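Local structure of 4-amino-4-deoxychorismate lyase (Legionella pneumophila, 3LUL) at residues 122-127 and 233-238; 165-168 and 172-175; 177-182 and 195-200. The protein is a class IV aminotransferase-family protein of the pyridoxal-phosphate-dependent kind, with the cofactor covalently attached to the protein. All blocks are in the same frame, centred on the assembly; numbering follows the deposited sequence.

Contact 1: residues 122-127 and 233-238; sequences VRLISI and VFLTNS
Val122, Leu124 and Leu235 meet inside the larger, curled mixed sheet of the class IV aminotransferase fold, where strands 122-131 and 232-237 are not direct neighbours but both pair with strand 241-248. The two backbones therefore stay apart, with 8.7 Å between Val122 CA and Phe234 CA and strand 241-248 between them, and the contact is made by side chains on one face of the sheet. Leu235 stands opposite Val122 and Leu124. Its CG lies anti to its own carbonyl carbon (chi1 -51°), and a second torsion of 173° extends the chain so that CD1 leads toward strand 122-131. That single methyl group touches two residues: Leu235 CD1 lies 3.9 Å from Val122 CG2, the side chains crossing at a slant, and Leu235 CD1 lies more loosely 4.3 Å from Leu124 CD2. Val122 is modelled in two conformations, and the closer distance belongs to one of them. Val122 and Leu124, two residues apart on their strand, offer their methyls from the same side. Strand 232-237 also packs on strand 179-184, where Leu180 touches Leu235, and beyond its end Ser238 OG is hydrogen-bonded to the phosphate of the pyridoxal-phosphate-modified lysine at position 141. Between the two segments the chemistry is wholly apolar: three buried aliphatic side chains hold by dispersion and exclusion of water, which favours closeness without dictating one exact orientation of the methyls.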
# COMPACT_ATOMS: atom_id res chain seq x y z
N VAL B 122 21.61 -9.08 -12.08
CA VAL B 122 20.16 -9.25 -11.98
C VAL B 122 19.48 -9.19 -13.34
O VAL B 122 19.89 -8.46 -14.22
CB VAL B 122 19.51 -8.20 -11.05
CG1 VAL B 122 19.99 -8.41 -9.65
CG2 VAL B 122 19.83 -6.81 -11.50
N ARG B 123 18.41 -9.99 -13.47
CA ARG B 123 17.54 -9.96 -14.64
C ARG B 123 16.24 -9.22 -14.29
O ARG B 123 15.57 -9.55 -13.30
CB ARG B 123 17.24 -11.38 -15.12
CG ARG B 123 18.43 -12.13 -15.71
CD ARG B 123 17.95 -13.33 -16.51
NE ARG B 123 19.02 -14.08 -17.18
CZ ARG B 123 19.48 -13.80 -18.39
NH1 ARG B 123 19.01 -12.76 -19.06
NH2 ARG B 123 20.44 -14.55 -18.93
N LEU B 124 15.89 -8.22 -15.11
CA LEU B 124 14.70 -7.38 -14.91
C LEU B 124 13.65 -7.60 -15.99
O LEU B 124 14.00 -7.94 -17.12
CB LEU B 124 15.08 -5.91 -14.96
CG LEU B 124 16.10 -5.44 -13.93
CD1 LEU B 124 16.40 -3.95 -14.08
CD2 LEU B 124 15.60 -5.73 -12.50
N ILE B 125 12.38 -7.41 -15.61
CA ILE B 125 11.28 -7.30 -16.55
C ILE B 125 10.56 -6.00 -16.31
O ILE B 125 10.54 -5.49 -15.18
CB ILE B 125 10.28 -8.51 -16.53
CG1 ILE B 125 9.76 -8.82 -15.13
CG2 ILE B 125 10.91 -9.79 -17.21
CD1 ILE B 125 8.26 -8.80 -14.97
N SER B 126 10.00 -5.42 -17.36
CA SER B 126 9.26 -4.17 -17.24
C SER B 126 7.83 -4.50 -16.83
O SER B 126 7.22 -5.37 -17.42
CB SER B 126 9.19 -3.47 -18.61
OG SER B 126 10.46 -3.03 -19.05
N ILE B 127 7.28 -3.76 -15.89
CA ILE B 127 5.90 -3.93 -15.47
C ILE B 127 4.96 -3.14 -16.40
O ILE B 127 5.28 -2.03 -16.82
CB ILE B 127 5.80 -3.49 -14.00
CG1 ILE B 127 6.51 -4.52 -13.08
CG2 ILE B 127 4.37 -3.24 -13.57
CD1 ILE B 127 5.84 -5.87 -12.92
N VAL B 233 23.86 -0.95 -17.09
CA VAL B 233 22.74 -0.59 -16.26
C VAL B 233 23.01 -1.22 -14.93
O VAL B 233 23.45 -2.39 -14.84
CB VAL B 233 21.40 -1.13 -16.78
CG1 VAL B 233 20.27 -0.75 -15.86
CG2 VAL B 233 21.11 -0.62 -18.24
N PHE B 234 22.69 -0.49 -13.87
CA PHE B 234 22.89 -1.04 -12.48
C PHE B 234 21.92 -0.42 -11.48
O PHE B 234 21.30 0.61 -11.73
CB PHE B 234 24.36 -0.91 -12.02
CG PHE B 234 24.82 0.50 -11.73
CD1 PHE B 234 24.57 1.09 -10.49
CD2 PHE B 234 25.48 1.24 -12.70
CE1 PHE B 234 25.03 2.38 -10.23
CE2 PHE B 234 25.93 2.55 -12.45
CZ PHE B 234 25.71 3.11 -11.22
N LEU B 235 21.77 -1.08 -10.34
CA LEU B 235 20.81 -0.66 -9.32
C LEU B 235 21.51 -0.33 -8.01
O LEU B 235 22.60 -0.82 -7.76
CB LEU B 235 19.84 -1.78 -9.05
CG LEU B 235 19.17 -2.40 -10.28
CD1 LEU B 235 18.34 -3.64 -9.86
CD2 LEU B 235 18.30 -1.38 -10.98
N THR B 236 20.85 0.46 -7.16
CA THR B 236 21.45 0.86 -5.90
C THR B 236 20.43 0.74 -4.77
O THR B 236 19.26 1.10 -4.94
CB THR B 236 22.00 2.33 -5.95
OG1 THR B 236 20.92 3.26 -6.13
CG2 THR B 236 23.03 2.56 -7.09
N ASN B 237 20.89 0.25 -3.63
CA ASN B 237 20.17 0.36 -2.38
C ASN B 237 21.12 0.14 -1.19
O ASN B 237 22.29 -0.19 -1.39
CB ASN B 237 18.94 -0.55 -2.32
CG ASN B 237 19.26 -2.04 -2.31
OD1 ASN B 237 20.35 -2.46 -1.93
ND2 ASN B 237 18.28 -2.85 -2.70
N SER B 238 20.63 0.37 0.02
CA SER B 238 21.52 0.42 1.19
C SER B 238 22.03 -0.95 1.52
O SER B 238 23.17 -1.08 1.93
CB SER B 238 20.78 0.96 2.43
OG SER B 238 20.56 2.32 2.33

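Contact 2: residues 165-168 and 172-175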
# COMPACT_ATOMS: atom_id res chain seq x y z
N PHE B 165 9.56 -0.45 -12.85
CA PHE B 165 8.38 0.39 -13.05
C PHE B 165 8.65 1.65 -13.88
O PHE B 165 9.74 2.26 -13.81
CB PHE B 165 7.77 0.82 -11.72
CG PHE B 165 7.45 -0.33 -10.82
CD1 PHE B 165 6.22 -0.98 -10.90
CD2 PHE B 165 8.36 -0.77 -9.89
CE1 PHE B 165 5.88 -2.04 -10.05
CE2 PHE B 165 8.04 -1.85 -9.03
CZ PHE B 165 6.80 -2.49 -9.13
N PHE B 166 7.62 2.03 -14.61
CA PHE B 166 7.53 3.22 -15.40
C PHE B 166 6.36 4.12 -14.93
O PHE B 166 5.35 3.64 -14.34
CB PHE B 166 7.36 2.85 -16.85
CG PHE B 166 8.59 2.17 -17.45
CD1 PHE B 166 8.87 0.84 -17.17
CD2 PHE B 166 9.45 2.87 -18.28
CE1 PHE B 166 10.04 0.22 -17.70
CE2 PHE B 166 10.60 2.25 -18.81
CZ PHE B 166 10.87 0.94 -18.52
N ASN B 167 6.51 5.43 -15.15
CA ASN B 167 5.45 6.37 -14.84
C ASN B 167 4.52 6.55 -16.05
O ASN B 167 4.77 5.96 -17.12
CB ASN B 167 5.96 7.72 -14.24
CG ASN B 167 6.75 8.57 -15.21
OD1 ASN B 167 6.61 8.47 -16.42
ND2 ASN B 167 7.58 9.47 -14.65
N THR B 168 3.45 7.32 -15.87
CA THR B 168 2.45 7.53 -16.92
C THR B 168 2.93 8.44 -18.06
O THR B 168 2.23 8.60 -19.07
CB THR B 168 1.09 8.03 -16.31
OG1 THR B 168 1.33 9.25 -15.61
CG2 THR B 168 0.49 6.98 -15.36
N VAL B 172 11.16 5.72 -16.96
CA VAL B 172 11.65 4.79 -15.94
C VAL B 172 11.64 5.43 -14.55
O VAL B 172 12.02 6.60 -14.42
CB VAL B 172 13.13 4.39 -16.22
CG1 VAL B 172 13.60 3.30 -15.24
CG2 VAL B 172 13.33 3.95 -17.66
N THR B 173 11.24 4.70 -13.53
CA THR B 173 11.36 5.18 -12.15
C THR B 173 12.41 4.33 -11.39
O THR B 173 13.56 4.74 -11.29
CB THR B 173 10.00 5.27 -11.42
OG1 THR B 173 9.35 3.97 -11.32
CG2 THR B 173 9.12 6.23 -12.19
N GLU B 174 12.02 3.16 -10.93
CA GLU B 174 12.85 2.34 -10.04
C GLU B 174 12.36 0.92 -10.08
O GLU B 174 11.35 0.64 -10.72
CB GLU B 174 12.73 2.90 -8.62
CG GLU B 174 11.33 2.83 -8.11
CD GLU B 174 11.08 3.69 -6.88
OE1 GLU B 174 12.03 4.29 -6.36
OE2 GLU B 174 9.92 3.68 -6.42
N THR B 175 13.07 0.01 -9.40
CA THR B 175 12.58 -1.34 -9.22
C THR B 175 11.73 -1.51 -7.94
O THR B 175 11.30 -0.53 -7.33
CB THR B 175 13.75 -2.39 -9.23
OG1 THR B 175 14.49 -2.32 -8.02
CG2 THR B 175 14.65 -2.19 -10.49
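Strands 165-167 and 172-175 run antiparallel, their axes 4.6 Å apart at closest with 150° between their N-to-C directions, Phe166 and Val172 forming a non-hydrogen-bonded pair. Next to it Phe165 faces two residues: Thr173 N donates to Phe165 O at 2.9 Å, whereas Phe165 N donates to Glu174 O at 3.0 Å with a nearly straight angle of 170°. One residue opposite two is a beta bulge at Thr173 and Glu174. The Phe165 ring turns its edge to the partner strand, with Phe165 CE2 3.9 Å from Thr175 C, while Arg131 makes a cation-pi contact with the ring. Phe166 lays its CD2 3.6 Å from Val172 N; its approach to the Val172 methyls is less certain, as that valine has two conformers. Thr173 holds OG1 between its backbone N and carbonyl carbon (chi1 62°), which turns the methyl the other way, so that Thr173 CG2 rests 4.1 Å from Asn167 CB. The amide of Asn167 serves the turn, OD1 accepting from Glu169 N, an Asx turn, and from His171 N, while ND2 reaches Asp195 O. Glu174 OE1 accepts from Leu198 N and bonds weakly to the pyridine N1 of the modified lysine at position 141. This is a bulged beta hairpin bordering the cofactor site, with a glutamate at the pyridine nitrogen as in other fold-type IV pyridoxal-phosphate proteins.

Contact 3: residues 177-182 and 195-200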
# COMPACT_ATOMS: atom_id res chain seq x y z
N CYS B 177 12.90 -2.48 -5.16
CA CYS B 177 13.75 -2.26 -3.98
C CYS B 177 15.00 -1.42 -4.22
O CYS B 177 15.84 -1.32 -3.34
CB CYS B 177 14.16 -3.64 -3.44
SG CYS B 177 15.26 -4.53 -4.55
N ALA B 178 15.11 -0.77 -5.38
CA ALA B 178 16.35 -0.13 -5.75
C ALA B 178 16.14 0.94 -6.81
O ALA B 178 15.18 0.89 -7.60
CB ALA B 178 17.36 -1.20 -6.23
N ASN B 179 17.02 1.95 -6.77
CA ASN B 179 17.08 2.96 -7.79
C ASN B 179 17.88 2.42 -8.98
O ASN B 179 18.69 1.49 -8.83
CB ASN B 179 17.72 4.25 -7.25
CG ASN B 179 16.83 4.97 -6.23
OD1 ASN B 179 17.18 5.07 -5.07
ND2 ASN B 179 15.66 5.43 -6.67
N LEU B 180 17.65 3.01 -10.14
CA LEU B 180 18.32 2.63 -11.39
C LEU B 180 19.22 3.70 -11.93
O LEU B 180 18.88 4.88 -11.96
CB LEU B 180 17.29 2.30 -12.47
CG LEU B 180 17.87 1.77 -13.79
CD1 LEU B 180 16.98 0.68 -14.41
CD2 LEU B 180 18.02 2.87 -14.79
N PHE B 181 20.38 3.26 -12.43
CA PHE B 181 21.37 4.10 -13.10
C PHE B 181 21.69 3.42 -14.43
O PHE B 181 21.63 2.19 -14.54
CB PHE B 181 22.66 4.20 -12.27
CG PHE B 181 22.57 5.17 -11.10
CD1 PHE B 181 21.99 4.80 -9.90
CD2 PHE B 181 23.15 6.42 -11.19
CE1 PHE B 181 21.94 5.67 -8.84
CE2 PHE B 181 23.09 7.30 -10.12
CZ PHE B 181 22.46 6.92 -8.95
N LEU B 182 22.05 4.20 -15.43
CA LEU B 182 22.69 3.63 -16.61
C LEU B 182 23.92 4.42 -16.98
O LEU B 182 24.14 5.55 -16.53
CB LEU B 182 21.70 3.52 -17.75
CG LEU B 182 21.02 4.79 -18.20
CD1 LEU B 182 21.96 5.39 -19.21
CD2 LEU B 182 19.61 4.60 -18.83
N ASP B 195 10.45 12.43 -11.40
CA ASP B 195 9.84 11.35 -12.15
C ASP B 195 8.98 10.42 -11.28
O ASP B 195 8.30 9.52 -11.81
CB ASP B 195 10.87 10.50 -12.92
CG ASP B 195 11.60 11.27 -14.00
OD1 ASP B 195 10.97 12.16 -14.62
OD2 ASP B 195 12.82 10.96 -14.21
N GLY B 196 9.01 10.61 -9.95
CA GLY B 196 8.19 9.88 -9.01
C GLY B 196 8.87 8.65 -8.43
O GLY B 196 8.36 7.54 -8.49
N ILE B 197 10.09 8.85 -7.95
CA ILE B 197 10.91 7.77 -7.40
C ILE B 197 11.10 7.95 -5.91
O ILE B 197 10.85 9.04 -5.37
CB ILE B 197 12.34 7.74 -8.06
CG1 ILE B 197 13.09 9.05 -7.80
CG2 ILE B 197 12.23 7.44 -9.57
CD1 ILE B 197 14.60 9.03 -8.17
N LEU B 198 11.49 6.88 -5.26
CA LEU B 198 11.98 6.94 -3.89
C LEU B 198 13.37 7.57 -3.96
O LEU B 198 14.22 7.05 -4.67
CB LEU B 198 12.04 5.52 -3.31
CG LEU B 198 12.00 5.33 -1.80
CD1 LEU B 198 13.28 5.72 -1.17
CD2 LEU B 198 10.83 6.13 -1.16
N PRO B 199 13.60 8.68 -3.22
CA PRO B 199 14.91 9.33 -3.21
C PRO B 199 15.89 8.53 -2.38
O PRO B 199 16.05 8.75 -1.18
CB PRO B 199 14.63 10.68 -2.56
CG PRO B 199 13.49 10.37 -1.59
CD PRO B 199 12.67 9.29 -2.24
N GLY B 200 16.51 7.53 -3.00
CA GLY B 200 17.36 6.62 -2.24
C GLY B 200 18.56 7.32 -1.63
O GLY B 200 19.12 8.31 -2.19
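Asn179 meets the loop 195-200 through both ends of its carboxamide, which is sent toward the loop because CG lies anti to the residue's own carbonyl carbon (chi1 -69°). Its ND2 donates to Leu198 O at 2.9 Å, with an N-H...O angle of 165°; the carbonyl points almost straight at the donor, and the acceptor lies only 7° out of the amide plane. On the other branch, Asn179 OD1 comes within 3.2 Å of Gly200 CA, close against a residue with no side chain. Ile197 crosses Asn179 at about a right angle, bringing Ile197 CD1 to 4.0 Å from Asn179 ND2. An inverse gamma turn centred on Pro199 brings Leu198 and Gly200 to the same amide, and Gly200 occupies the N-cap position of helix 201-212. Further out, Pro199 O is held by Arg49 NH1, while the backbone of Asn179 is bonded to Thr236 in the neighbouring strand. The straight, in-plane bond implies a settled amide orientation: rotated by half a turn, the group would set its oxygen against Leu198 O and lose the donor that this buried carbonyl uses.

How the contacts relate
Segment 122-127, on strand 122-131, opens contact 1, and the chain then passes through the cofactor-bearing position 141 and helix 146-157 before forming the hairpin of contact 2. Contact 3 follows in series, closing a short loop when segment 195-200 comes back to strand 179-184. Only at 233-238 does the chain return to close contact 1, so its wide loop encloses both others. Phe165 and Phe166 pack on Ile127 and Ser126, linking contacts 1 and 2, and strands 179-184 and 232-237 share backbone bonds linking contacts 1 and 3. The hairpin also meets loop 195-200 of contact 3. Together they tie one curled sheet, hairpin included, to the loop before helix 201-212.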